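Udp-n-acetylglucosamine pyrophosphorylase (Trypanosoma brucei, PDB 4BQH) probably catalyses the transfer of UMP from UTP to N-acetylglucosamine 1-phosphate, giving UDP-N-acetylglucosamine and diphosphate, and binds an allosteric inhibitor. Local coordinates at residues 114-119 and 275-280; 291-296 and 359-364; 60-65 and 380-385; 222-227 and 385-390. One frame throughout, in Å; residues are numbered along the deposited sequence.

How the contacts relate
Contacts 1 and 2 belong to the large mixed sheet at the heart of the chain. Their centres are about 9 Å apart, and they join through antiparallel neighbours, strands 275-280 and 359-363. Contact 1 closes before contact 2 opens, and helix 291-300 follows strand 275-280. Contacts 3 and 4 lie about 28 to 40 Å from the first two between centres. They are about 17 Å apart between centres and share Lys-385 on strand 381-387. Contact 3 encloses contacts 1 and 2 in its sequence loop; contact 4 encloses contact 2, its segments alternating with those of contacts 1 and 3. Through Tyr-380 contact 3 touches the inhibitor, about 10 Å from the Leu-119 side chain of contact 1.

Contact 1 of 4, residues 114-119 and 275-280; sequences IAFLIL and YVQIGN
The carbonyl oxygen Gln-277 O is approached by three groups of strand 114-119. Leu-117 N donates to it at 2.7 Å in an almost straight bond (174°) that comes in nearly along the C=O axis. Phe-116 CA adds a CA-H...O contact of 3.4 Å, and the Phe-116 ring lies with one face over the same oxygen, displaced toward its rim. Four more backbone bonds continue the parallel pairing, from Ala-115 N to Tyr-275 O at one end to Leu-119 N to Gly-279 O at the other.

On the face carrying Phe-116 and Gln-277, the ring and the side-chain amide meet at 64° between planes, with Phe-116 CE2 3.5 Å from Gln-277 CD and OE1 at the ring edge. The extended glutamine chain rises from the sheet to this level, where Asn-287 O and, more weakly, Asp-290 N hold the buried amide. Gly-279 has no side chain, and Phe-116 CZ settles 3.9 Å from Gly-279 N. The face bearing Leu-117 and Ile-278 is mainly aliphatic, with Asn-280 its polar end: Leu-117 CB packs on Val-276 CG1 at 3.8 Å, and Leu-119 CD2 on Ile-278 CG2 at 4.0 Å, with helix 241-246 covering the leucines. Strands 205-209, 175-180, 114-119 and 275-280 run parallel in that order, the 3-2-1-4 sequence of the Rossmann-like GT-A nucleotidyltransferase core.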
# COMPACT_ATOMS: atom_id res chain seq x y z
N ILE A 114 13.19 0.60 -9.05
CA ILE A 114 12.09 0.66 -8.06
C ILE A 114 10.70 0.75 -8.70
O ILE A 114 10.48 1.55 -9.61
CB ILE A 114 12.27 1.87 -7.09
CG1 ILE A 114 13.67 1.84 -6.45
CG2 ILE A 114 11.12 1.98 -6.07
CD1 ILE A 114 14.01 0.52 -5.76
N ALA A 115 9.78 -0.07 -8.23
CA ALA A 115 8.37 0.07 -8.58
C ALA A 115 7.60 0.39 -7.31
O ALA A 115 7.98 -0.05 -6.21
CB ALA A 115 7.82 -1.21 -9.20
N PHE A 116 6.51 1.15 -7.45
CA PHE A 116 5.60 1.41 -6.33
C PHE A 116 4.24 0.85 -6.73
O PHE A 116 3.70 1.23 -7.75
CB PHE A 116 5.46 2.91 -5.99
CG PHE A 116 4.69 3.14 -4.72
CD1 PHE A 116 3.30 3.05 -4.71
CD2 PHE A 116 5.36 3.37 -3.53
CE1 PHE A 116 2.60 3.20 -3.52
CE2 PHE A 116 4.66 3.51 -2.34
CZ PHE A 116 3.28 3.41 -2.33
N LEU A 117 3.71 -0.05 -5.91
CA LEU A 117 2.44 -0.71 -6.20
C LEU A 117 1.38 -0.06 -5.30
O LEU A 117 1.45 -0.16 -4.06
CB LEU A 117 2.57 -2.21 -5.92
CG LEU A 117 1.44 -3.17 -6.33
CD1 LEU A 117 1.90 -4.61 -6.16
CD2 LEU A 117 0.16 -2.90 -5.54
N ILE A 118 0.43 0.66 -5.91
CA ILE A 118 -0.65 1.27 -5.12
C ILE A 118 -1.84 0.32 -5.05
O ILE A 118 -2.37 -0.10 -6.09
CB ILE A 118 -1.21 2.55 -5.79
CG1 ILE A 118 -0.14 3.59 -6.04
CG2 ILE A 118 -2.34 3.11 -4.91
CD1 ILE A 118 -0.67 4.85 -6.74
N LEU A 119 -2.28 -0.03 -3.83
CA LEU A 119 -3.49 -0.86 -3.67
C LEU A 119 -4.70 0.04 -3.88
O LEU A 119 -4.97 0.95 -3.06
CB LEU A 119 -3.50 -1.51 -2.28
CG LEU A 119 -2.25 -2.30 -1.88
CD1 LEU A 119 -2.25 -2.57 -0.38
CD2 LEU A 119 -2.17 -3.61 -2.64
N TYR A 275 13.07 -3.97 -6.59
CA TYR A 275 12.19 -3.90 -5.41
C TYR A 275 10.85 -3.28 -5.75
O TYR A 275 10.78 -2.38 -6.58
CB TYR A 275 12.80 -3.06 -4.28
CG TYR A 275 14.12 -3.63 -3.82
CD1 TYR A 275 14.17 -4.62 -2.84
CD2 TYR A 275 15.30 -3.19 -4.41
CE1 TYR A 275 15.42 -5.14 -2.43
CE2 TYR A 275 16.52 -3.71 -4.04
CZ TYR A 275 16.59 -4.67 -3.05
OH TYR A 275 17.85 -5.15 -2.71
N VAL A 276 9.82 -3.74 -5.06
CA VAL A 276 8.46 -3.23 -5.20
C VAL A 276 8.04 -2.73 -3.82
O VAL A 276 7.99 -3.51 -2.86
CB VAL A 276 7.49 -4.35 -5.66
CG1 VAL A 276 6.07 -3.80 -5.85
CG2 VAL A 276 7.94 -4.99 -6.97
N GLN A 277 7.77 -1.42 -3.72
CA GLN A 277 7.21 -0.87 -2.50
C GLN A 277 5.70 -0.92 -2.62
O GLN A 277 5.16 -0.58 -3.67
CB GLN A 277 7.66 0.56 -2.31
CG GLN A 277 7.14 1.14 -0.98
CD GLN A 277 7.58 2.59 -0.74
OE1 GLN A 277 8.30 3.17 -1.54
NE2 GLN A 277 7.12 3.18 0.37
N ILE A 278 5.01 -1.37 -1.57
CA ILE A 278 3.56 -1.58 -1.65
C ILE A 278 2.89 -0.71 -0.61
O ILE A 278 3.32 -0.68 0.54
CB ILE A 278 3.19 -3.05 -1.40
CG1 ILE A 278 3.89 -3.94 -2.45
CG2 ILE A 278 1.67 -3.25 -1.48
CD1 ILE A 278 4.06 -5.36 -2.02
N GLY A 279 1.84 -0.01 -1.02
CA GLY A 279 1.09 0.82 -0.06
C GLY A 279 -0.34 1.04 -0.48
O GLY A 279 -0.67 0.90 -1.65
N ASN A 280 -1.19 1.35 0.50
CA ASN A 280 -2.59 1.62 0.20
C ASN A 280 -2.80 3.10 -0.18
O ASN A 280 -2.22 3.99 0.44
CB ASN A 280 -3.43 1.31 1.45
CG ASN A 280 -4.91 1.15 1.13
OD1 ASN A 280 -5.57 2.04 0.57
ND2 ASN A 280 -5.44 -0.00 1.52

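Contact 2 of 4, residues 291-296 and 359-364; sequences PVFIGY and SNLCSL
Phe-293 and Leu-361 lie alongside one another, pointing opposite ways, the ring reaching from the helix toward the strand and the leucine from the strand toward the helix. Leu-361 CB sits over one face of the ring, 3.8 Å from the centroid and 18° off the normal, a CH-pi contact. With CG anti to the backbone N (chi1 -163°), Phe-293 is carried across to the strand backbone, and CZ comes within 3.5 Å of Leu-361 N.

Beyond the ring, the leucine uses one branch to reach the helix itself. Leu-361 CD2 lies 3.5 Å from Phe-293 O and 3.6 Å from Ile-294 CA, wedged against the helical backbone. Ile-294 meets it at about a right angle, with CG1 4.1 Å from CD2. Ser-359 marks the far end of the contact, its OG 4.0 Å from Phe-293 CE2.

The union is therefore apolar packing, in which the axes of segments 291-296 and 359-363 approach to 9.5 Å at 40°. Phe-293 also rests on Gln-277, Val-305 and Met-426, so its ring spans several strands of the sheet, while Asp-290 OD1 bonds Val-292 N at the start of the helix. Helix 291-300 connects strands 275-280 and 304-309, which run parallel, and strand 359-363 is inserted antiparallel between them. Such a beta-alpha-beta crossover, bridging an antiparallel strand within an otherwise largely parallel core, is a hallmark of the GT-A nucleotidyltransferase sheet.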
# COMPACT_ATOMS: atom_id res chain seq x y z
N PRO A 291 13.56 6.63 -0.09
CA PRO A 291 14.94 6.18 -0.32
C PRO A 291 15.61 5.58 0.93
O PRO A 291 16.52 4.76 0.78
CB PRO A 291 15.65 7.46 -0.77
CG PRO A 291 14.91 8.56 -0.03
CD PRO A 291 13.46 8.10 -0.13
N VAL A 292 15.17 5.94 2.13
CA VAL A 292 15.74 5.30 3.35
C VAL A 292 15.26 3.84 3.46
O VAL A 292 16.05 2.94 3.78
CB VAL A 292 15.41 6.09 4.62
CG1 VAL A 292 15.89 5.39 5.89
CG2 VAL A 292 15.99 7.50 4.51
N PHE A 293 13.98 3.62 3.20
CA PHE A 293 13.36 2.28 3.20
C PHE A 293 14.08 1.41 2.16
O PHE A 293 14.49 0.29 2.44
CB PHE A 293 11.90 2.52 2.77
CG PHE A 293 10.92 1.40 3.06
CD1 PHE A 293 11.16 0.41 4.00
CD2 PHE A 293 9.70 1.42 2.42
CE1 PHE A 293 10.19 -0.57 4.27
CE2 PHE A 293 8.72 0.45 2.68
CZ PHE A 293 8.98 -0.54 3.61
N ILE A 294 14.26 1.96 0.96
CA ILE A 294 14.96 1.26 -0.14
C ILE A 294 16.44 0.98 0.20
O ILE A 294 16.92 -0.14 -0.02
CB ILE A 294 14.83 2.05 -1.45
CG1 ILE A 294 13.34 2.10 -1.88
CG2 ILE A 294 15.71 1.45 -2.56
CD1 ILE A 294 13.08 3.24 -2.88
N GLY A 295 17.12 1.99 0.71
CA GLY A 295 18.54 1.84 1.08
C GLY A 295 18.73 0.80 2.18
O GLY A 295 19.65 -0.03 2.12
N TYR A 296 17.82 0.81 3.15
CA TYR A 296 17.84 -0.19 4.22
C TYR A 296 17.67 -1.60 3.65
O TYR A 296 18.40 -2.53 4.02
CB TYR A 296 16.72 0.11 5.22
CG TYR A 296 16.65 -0.78 6.44
CD1 TYR A 296 17.76 -0.97 7.29
CD2 TYR A 296 15.44 -1.36 6.80
CE1 TYR A 296 17.65 -1.78 8.44
CE2 TYR A 296 15.32 -2.17 7.92
CZ TYR A 296 16.41 -2.38 8.73
OH TYR A 296 16.20 -3.17 9.83
N SER A 359 2.72 -1.26 5.07
CA SER A 359 3.66 -0.60 4.19
C SER A 359 4.88 -1.52 4.08
O SER A 359 5.58 -1.74 5.07
CB SER A 359 4.06 0.74 4.80
OG SER A 359 5.01 1.37 3.97
N ASN A 360 5.11 -2.06 2.89
CA ASN A 360 6.11 -3.12 2.69
C ASN A 360 7.02 -2.82 1.52
O ASN A 360 6.63 -2.14 0.56
CB ASN A 360 5.49 -4.50 2.39
CG ASN A 360 4.44 -4.94 3.40
OD1 ASN A 360 4.50 -4.66 4.61
ND2 ASN A 360 3.52 -5.72 2.91
N LEU A 361 8.24 -3.34 1.59
CA LEU A 361 9.14 -3.28 0.44
C LEU A 361 9.62 -4.69 0.19
O LEU A 361 10.21 -5.31 1.07
CB LEU A 361 10.30 -2.33 0.75
CG LEU A 361 11.27 -2.09 -0.39
CD1 LEU A 361 10.63 -1.27 -1.50
CD2 LEU A 361 12.46 -1.32 0.12
N CYS A 362 9.36 -5.23 -1.00
CA CYS A 362 9.70 -6.61 -1.28
C CYS A 362 10.61 -6.70 -2.49
O CYS A 362 10.41 -5.96 -3.45
CB CYS A 362 8.44 -7.41 -1.58
SG CYS A 362 7.29 -7.45 -0.19
N SER A 363 11.57 -7.63 -2.46
CA SER A 363 12.35 -7.90 -3.66
C SER A 363 11.45 -8.49 -4.75
O SER A 363 10.43 -9.13 -4.48
CB SER A 363 13.50 -8.88 -3.37
OG SER A 363 12.99 -10.17 -3.08
N LEU A 364 11.86 -8.32 -6.00
CA LEU A 364 11.11 -8.96 -7.07
C LEU A 364 11.21 -10.49 -6.97
O LEU A 364 10.25 -11.19 -7.25
CB LEU A 364 11.58 -8.46 -8.45
CG LEU A 364 10.52 -8.72 -9.54
CD1 LEU A 364 9.29 -7.84 -9.36
CD2 LEU A 364 11.10 -8.50 -10.92

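Contact 3 of 4, residues 60-65 and 380-385; sequences ESLEIS and YHAARK. With 9VU ((3S)-3-[2-(1,3-benzodioxol-5-yl)-2-oxidanylidene-ethyl]-4-bromanyl-5-methyl-3-oxidanyl-1H-indol-2-one), chain C.
Ser-61 of helix 51-64 meets Tyr-380 and Ala-382 where the chain enters an antiparallel beta hairpin, strands 381-387 and 394-400, one side of which the helix covers. Tyr-380 N gives a weak hydrogen bond to Ser-61 OG, 3.1 Å long and bent to 125°. The stronger partner of this hydroxyl is Val-57 O, one helical turn back, which ties the serine to its own helix.

A water completes the polar join. It donates to Ser-61 O and to Tyr-380 O and accepts from Ala-382 N, at 2.9 Å in each case, so the turn into the strand is pinned to the helix through three backbone groups. The methyl of Ala-382 points at the helix and packs beside this water bridge: CB is 4.0 Å from Ser-61 CB, and Leu-62 CD2 adds a looser flank at 4.5 Å. Leu-399 of the partner strand backs both Ser-61 and Ala-382.

Farther out, the Tyr-380 side chain leaves the helix interface for the inhibitor pocket. Its rotation about CA-CB (chi1 -76°) turns the ring away from the helix backbone toward the inhibitor. Phe-54 of the same helix meets the ring with planes about 75° apart. The inhibitor is itself hydrogen-bonded to Gly-48 O and Asp-50 N. Its benzodioxole approaches the tyrosine ring obliquely, with OAY 3.7 Å from Tyr-380 CE2 and CAV 3.3 Å from Tyr-380 OH.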
# COMPACT_ATOMS: atom_id res chain seq x y z
N GLU A 60 -9.68 -25.62 5.06
CA GLU A 60 -8.56 -25.41 5.97
C GLU A 60 -8.75 -24.15 6.80
O GLU A 60 -8.53 -24.16 8.02
CB GLU A 60 -7.23 -25.35 5.22
CG GLU A 60 -6.10 -24.85 6.12
CD GLU A 60 -4.84 -25.71 6.10
OE1 GLU A 60 -4.60 -26.42 5.10
OE2 GLU A 60 -4.07 -25.65 7.08
N SER A 61 -9.17 -23.08 6.13
CA SER A 61 -9.37 -21.80 6.83
C SER A 61 -10.43 -21.92 7.93
O SER A 61 -10.29 -21.30 8.98
CB SER A 61 -9.70 -20.67 5.86
OG SER A 61 -8.69 -20.57 4.87
N LEU A 62 -11.48 -22.70 7.69
CA LEU A 62 -12.47 -22.96 8.73
C LEU A 62 -11.87 -23.71 9.91
O LEU A 62 -12.14 -23.34 11.05
CB LEU A 62 -13.70 -23.71 8.19
CG LEU A 62 -14.68 -22.86 7.36
CD1 LEU A 62 -15.71 -23.75 6.67
CD2 LEU A 62 -15.36 -21.76 8.16
N GLU A 63 -11.07 -24.74 9.64
CA GLU A 63 -10.38 -25.51 10.71
C GLU A 63 -9.49 -24.65 11.61
O GLU A 63 -9.53 -24.77 12.85
CB GLU A 63 -9.53 -26.63 10.12
CG GLU A 63 -10.33 -27.78 9.56
CD GLU A 63 -11.22 -28.41 10.60
OE1 GLU A 63 -10.67 -28.96 11.60
OE2 GLU A 63 -12.45 -28.34 10.44
N ILE A 64 -8.70 -23.78 10.98
CA ILE A 64 -7.76 -22.88 11.66
C ILE A 64 -8.45 -21.89 12.61
O ILE A 64 -7.93 -21.58 13.68
CB ILE A 64 -6.90 -22.12 10.62
CG1 ILE A 64 -5.74 -23.00 10.16
CG2 ILE A 64 -6.39 -20.77 11.16
CD1 ILE A 64 -5.12 -22.54 8.86
N SER A 65 -9.62 -21.39 12.21
CA SER A 65 -10.35 -20.42 13.02
C SER A 65 -11.06 -21.07 14.22
O SER A 65 -11.92 -20.44 14.85
CB SER A 65 -11.33 -19.61 12.15
OG SER A 65 -12.20 -20.45 11.42
N TYR A 380 -5.95 -19.18 4.79
CA TYR A 380 -6.57 -17.85 4.71
C TYR A 380 -7.28 -17.54 6.02
O TYR A 380 -7.41 -18.41 6.90
CB TYR A 380 -7.56 -17.78 3.54
CG TYR A 380 -6.97 -17.66 2.15
CD1 TYR A 380 -6.00 -18.56 1.68
CD2 TYR A 380 -7.42 -16.68 1.27
CE1 TYR A 380 -5.50 -18.48 0.39
CE2 TYR A 380 -6.91 -16.57 -0.02
CZ TYR A 380 -5.96 -17.48 -0.46
OH TYR A 380 -5.46 -17.41 -1.73
N HIS A 381 -7.74 -16.29 6.13
CA HIS A 381 -8.47 -15.83 7.30
C HIS A 381 -9.95 -15.87 7.00
O HIS A 381 -10.44 -15.15 6.11
CB HIS A 381 -8.05 -14.40 7.62
CG HIS A 381 -6.60 -14.28 8.00
ND1 HIS A 381 -5.60 -14.25 7.09
CD2 HIS A 381 -5.99 -14.15 9.25
CE1 HIS A 381 -4.41 -14.13 7.71
NE2 HIS A 381 -4.65 -14.06 9.04
N ALA A 382 -10.68 -16.73 7.71
CA ALA A 382 -12.12 -16.92 7.46
C ALA A 382 -12.91 -16.10 8.46
O ALA A 382 -12.55 -16.02 9.66
CB ALA A 382 -12.48 -18.39 7.60
N ALA A 383 -13.99 -15.48 8.01
CA ALA A 383 -14.87 -14.74 8.90
C ALA A 383 -16.32 -15.04 8.52
O ALA A 383 -16.63 -15.15 7.35
CB ALA A 383 -14.60 -13.23 8.81
N ARG A 384 -17.18 -15.19 9.53
CA ARG A 384 -18.62 -15.35 9.31
C ARG A 384 -19.24 -13.98 9.22
O ARG A 384 -19.00 -13.13 10.08
CB ARG A 384 -19.29 -16.12 10.47
CG ARG A 384 -18.78 -17.52 10.71
CD ARG A 384 -18.02 -17.62 12.04
NE ARG A 384 -17.16 -18.81 12.07
CZ ARG A 384 -17.51 -20.00 12.58
NH1 ARG A 384 -18.71 -20.17 13.14
NH2 ARG A 384 -16.65 -21.01 12.54
N LYS A 385 -20.05 -13.77 8.19
CA LYS A 385 -20.59 -12.46 7.88
C LYS A 385 -22.04 -12.61 7.43
O LYS A 385 -22.41 -13.64 6.86
CB LYS A 385 -19.80 -11.81 6.74
CG LYS A 385 -18.34 -11.51 7.02
CD LYS A 385 -18.19 -10.16 7.69
CE LYS A 385 -16.76 -9.94 8.15
NZ LYS A 385 -16.71 -8.89 9.20
OAN 9VU C . -6.89 -19.34 -7.08
CAH 9VU C . -5.80 -18.84 -7.41
NAG 9VU C . -5.41 -18.70 -8.68
CAC 9VU C . -4.16 -18.15 -8.69
CAB 9VU C . -3.39 -17.86 -9.74
CAA 9VU C . -2.10 -17.31 -9.61
CAF 9VU C . -1.63 -17.08 -8.32
CAJ 9VU C . -0.31 -16.53 -8.13
CAE 9VU C . -2.48 -17.40 -7.24
BRA 9VU C . -1.83 -17.01 -5.50
CAD 9VU C . -3.73 -17.92 -7.42
CAI 9VU C . -4.78 -18.37 -6.55
OAL 9VU C . -4.34 -19.51 -5.80
CAM 9VU C . -5.24 -17.35 -5.47
CAO 9VU C . -5.95 -16.11 -6.05
OAP 9VU C . -6.24 -16.12 -7.25
CAQ 9VU C . -6.27 -15.04 -5.15
CAV 9VU C . -5.72 -14.93 -3.88
CAU 9VU C . -6.05 -13.92 -3.05
OAY 9VU C . -5.59 -13.66 -1.79
CAX 9VU C . -6.57 -12.73 -1.25
OAW 9VU C . -7.06 -12.05 -2.42
CAT 9VU C . -6.91 -12.97 -3.42
CAS 9VU C . -7.47 -13.00 -4.64
CAR 9VU C . -7.16 -14.03 -5.53
O HOH W 1 -9.15 -18.68 9.16

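Contact 4 of 4, residues 222-227 and 385-390; sequences RIIMEN and KKIPTI
Ile-390 N donates to Glu-226 O in an almost straight bond of 2.9 Å (176°), the one hydrogen bond between segments 222-227 and 385-390. Packing is close around that carbonyl: Thr-389 CB lies 3.6 Å and Ile-390 CG2 3.4 Å from Glu-226 O, and the same CG2 is 3.6 Å from Asn-227 CB. Deeper in, Ile-224 and Ile-387 point at each other tip to tip, CD1 to CD1 at 4.0 Å. The Ile-224 and Thr-389 side chains meet nearly perpendicular, CG2 to CG2 at 4.1 Å. Ile-387 is buried here against Cys-215 and Cys-232, which are known to form a disulfide.

Two small antiparallel sheets are joined: the three-stranded sheet of 213-214, 230-234 and its edge strand 225-227, where Glu-226 and Asn-227 opposite Arg-230 make a classic beta bulge, and the hairpin of strands 381-387 and 394-400. Thr-389 OG1 bonds Lys-391 N and Gly-392 O, bracing the turn of that hairpin.

Toward solvent the fit slackens. Even Ile-390, close-packed on one side, is exposed overall. Glu-226 CG comes no nearer to Pro-388 O than 4.4 Å, its carboxylate keeping a long, weak ion pair with Arg-230, and Pro-388 lies exposed.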
# COMPACT_ATOMS: atom_id res chain seq x y z
N ARG A 222 -20.92 -24.60 -0.53
CA ARG A 222 -21.37 -24.01 -1.79
C ARG A 222 -21.08 -22.52 -1.85
O ARG A 222 -21.33 -21.80 -0.89
CB ARG A 222 -22.88 -24.20 -1.99
CG ARG A 222 -23.28 -25.62 -2.34
CD ARG A 222 -24.79 -25.69 -2.50
NE ARG A 222 -25.28 -27.06 -2.29
CZ ARG A 222 -26.47 -27.36 -1.76
NH1 ARG A 222 -27.30 -26.40 -1.37
NH2 ARG A 222 -26.82 -28.63 -1.61
N ILE A 223 -20.62 -22.06 -3.00
CA ILE A 223 -20.52 -20.63 -3.25
C ILE A 223 -21.92 -20.04 -3.20
O ILE A 223 -22.88 -20.59 -3.79
CB ILE A 223 -19.83 -20.34 -4.61
CG1 ILE A 223 -18.34 -20.69 -4.51
CG2 ILE A 223 -19.96 -18.87 -4.99
CD1 ILE A 223 -17.57 -20.64 -5.83
N ILE A 224 -22.05 -18.92 -2.48
CA ILE A 224 -23.33 -18.25 -2.37
C ILE A 224 -23.57 -17.41 -3.63
O ILE A 224 -22.65 -16.81 -4.16
CB ILE A 224 -23.37 -17.36 -1.12
CG1 ILE A 224 -23.26 -18.22 0.15
CG2 ILE A 224 -24.64 -16.49 -1.10
CD1 ILE A 224 -22.85 -17.45 1.40
N MET A 225 -24.82 -17.41 -4.11
CA MET A 225 -25.23 -16.55 -5.21
C MET A 225 -25.82 -15.25 -4.68
O MET A 225 -26.73 -15.28 -3.82
CB MET A 225 -26.28 -17.27 -6.09
CG MET A 225 -25.85 -18.62 -6.64
SD MET A 225 -24.42 -18.46 -7.72
CE MET A 225 -25.17 -17.67 -9.16
N GLU A 226 -25.31 -14.12 -5.15
CA GLU A 226 -25.93 -12.82 -4.85
C GLU A 226 -27.28 -12.74 -5.58
O GLU A 226 -28.29 -12.27 -5.02
CB GLU A 226 -25.02 -11.68 -5.28
CG GLU A 226 -25.53 -10.31 -4.86
CD GLU A 226 -24.52 -9.19 -5.10
OE1 GLU A 226 -23.39 -9.46 -5.57
OE2 GLU A 226 -24.87 -8.03 -4.81
N ASN A 227 -27.28 -13.20 -6.82
CA ASN A 227 -28.51 -13.33 -7.64
C ASN A 227 -28.23 -14.33 -8.76
O ASN A 227 -27.16 -14.92 -8.81
CB ASN A 227 -28.97 -11.95 -8.18
CG ASN A 227 -27.91 -11.25 -9.02
OD1 ASN A 227 -27.52 -11.73 -10.07
ND2 ASN A 227 -27.48 -10.09 -8.56
N LYS A 385 -20.05 -13.77 8.19
CA LYS A 385 -20.59 -12.46 7.88
C LYS A 385 -22.04 -12.61 7.43
O LYS A 385 -22.41 -13.64 6.86
CB LYS A 385 -19.80 -11.81 6.74
CG LYS A 385 -18.34 -11.51 7.02
CD LYS A 385 -18.19 -10.16 7.69
CE LYS A 385 -16.76 -9.94 8.15
NZ LYS A 385 -16.71 -8.89 9.20
N LYS A 386 -22.85 -11.60 7.69
CA LYS A 386 -24.21 -11.58 7.17
C LYS A 386 -24.13 -11.00 5.78
O LYS A 386 -23.67 -9.89 5.60
CB LYS A 386 -25.11 -10.72 8.06
CG LYS A 386 -26.60 -10.97 7.89
CD LYS A 386 -27.35 -9.87 8.64
CE LYS A 386 -28.82 -10.18 8.83
NZ LYS A 386 -29.45 -9.09 9.63
N ILE A 387 -24.58 -11.74 4.77
CA ILE A 387 -24.35 -11.33 3.40
C ILE A 387 -25.68 -11.02 2.71
O ILE A 387 -26.51 -11.88 2.63
CB ILE A 387 -23.65 -12.48 2.65
CG1 ILE A 387 -22.25 -12.69 3.22
CG2 ILE A 387 -23.59 -12.18 1.15
CD1 ILE A 387 -21.58 -13.92 2.66
N PRO A 388 -25.86 -9.78 2.21
CA PRO A 388 -27.11 -9.45 1.51
C PRO A 388 -27.18 -10.20 0.19
O PRO A 388 -26.18 -10.28 -0.53
CB PRO A 388 -26.96 -7.94 1.23
CG PRO A 388 -25.90 -7.47 2.19
CD PRO A 388 -24.94 -8.62 2.23
N THR A 389 -28.35 -10.76 -0.14
CA THR A 389 -28.58 -11.38 -1.45
C THR A 389 -29.96 -10.98 -1.93
O THR A 389 -30.76 -10.49 -1.16
CB THR A 389 -28.49 -12.93 -1.47
OG1 THR A 389 -29.73 -13.52 -1.01
CG2 THR A 389 -27.30 -13.44 -0.60
N ILE A 390 -30.23 -11.19 -3.21
CA ILE A 390 -31.56 -10.86 -3.76
C ILE A 390 -32.66 -11.79 -3.18
O ILE A 390 -33.87 -11.56 -3.41
CB ILE A 390 -31.53 -10.95 -5.30
CG1 ILE A 390 -32.59 -10.03 -5.94
CG2 ILE A 390 -31.64 -12.41 -5.74
CD1 ILE A 390 -32.35 -9.66 -7.39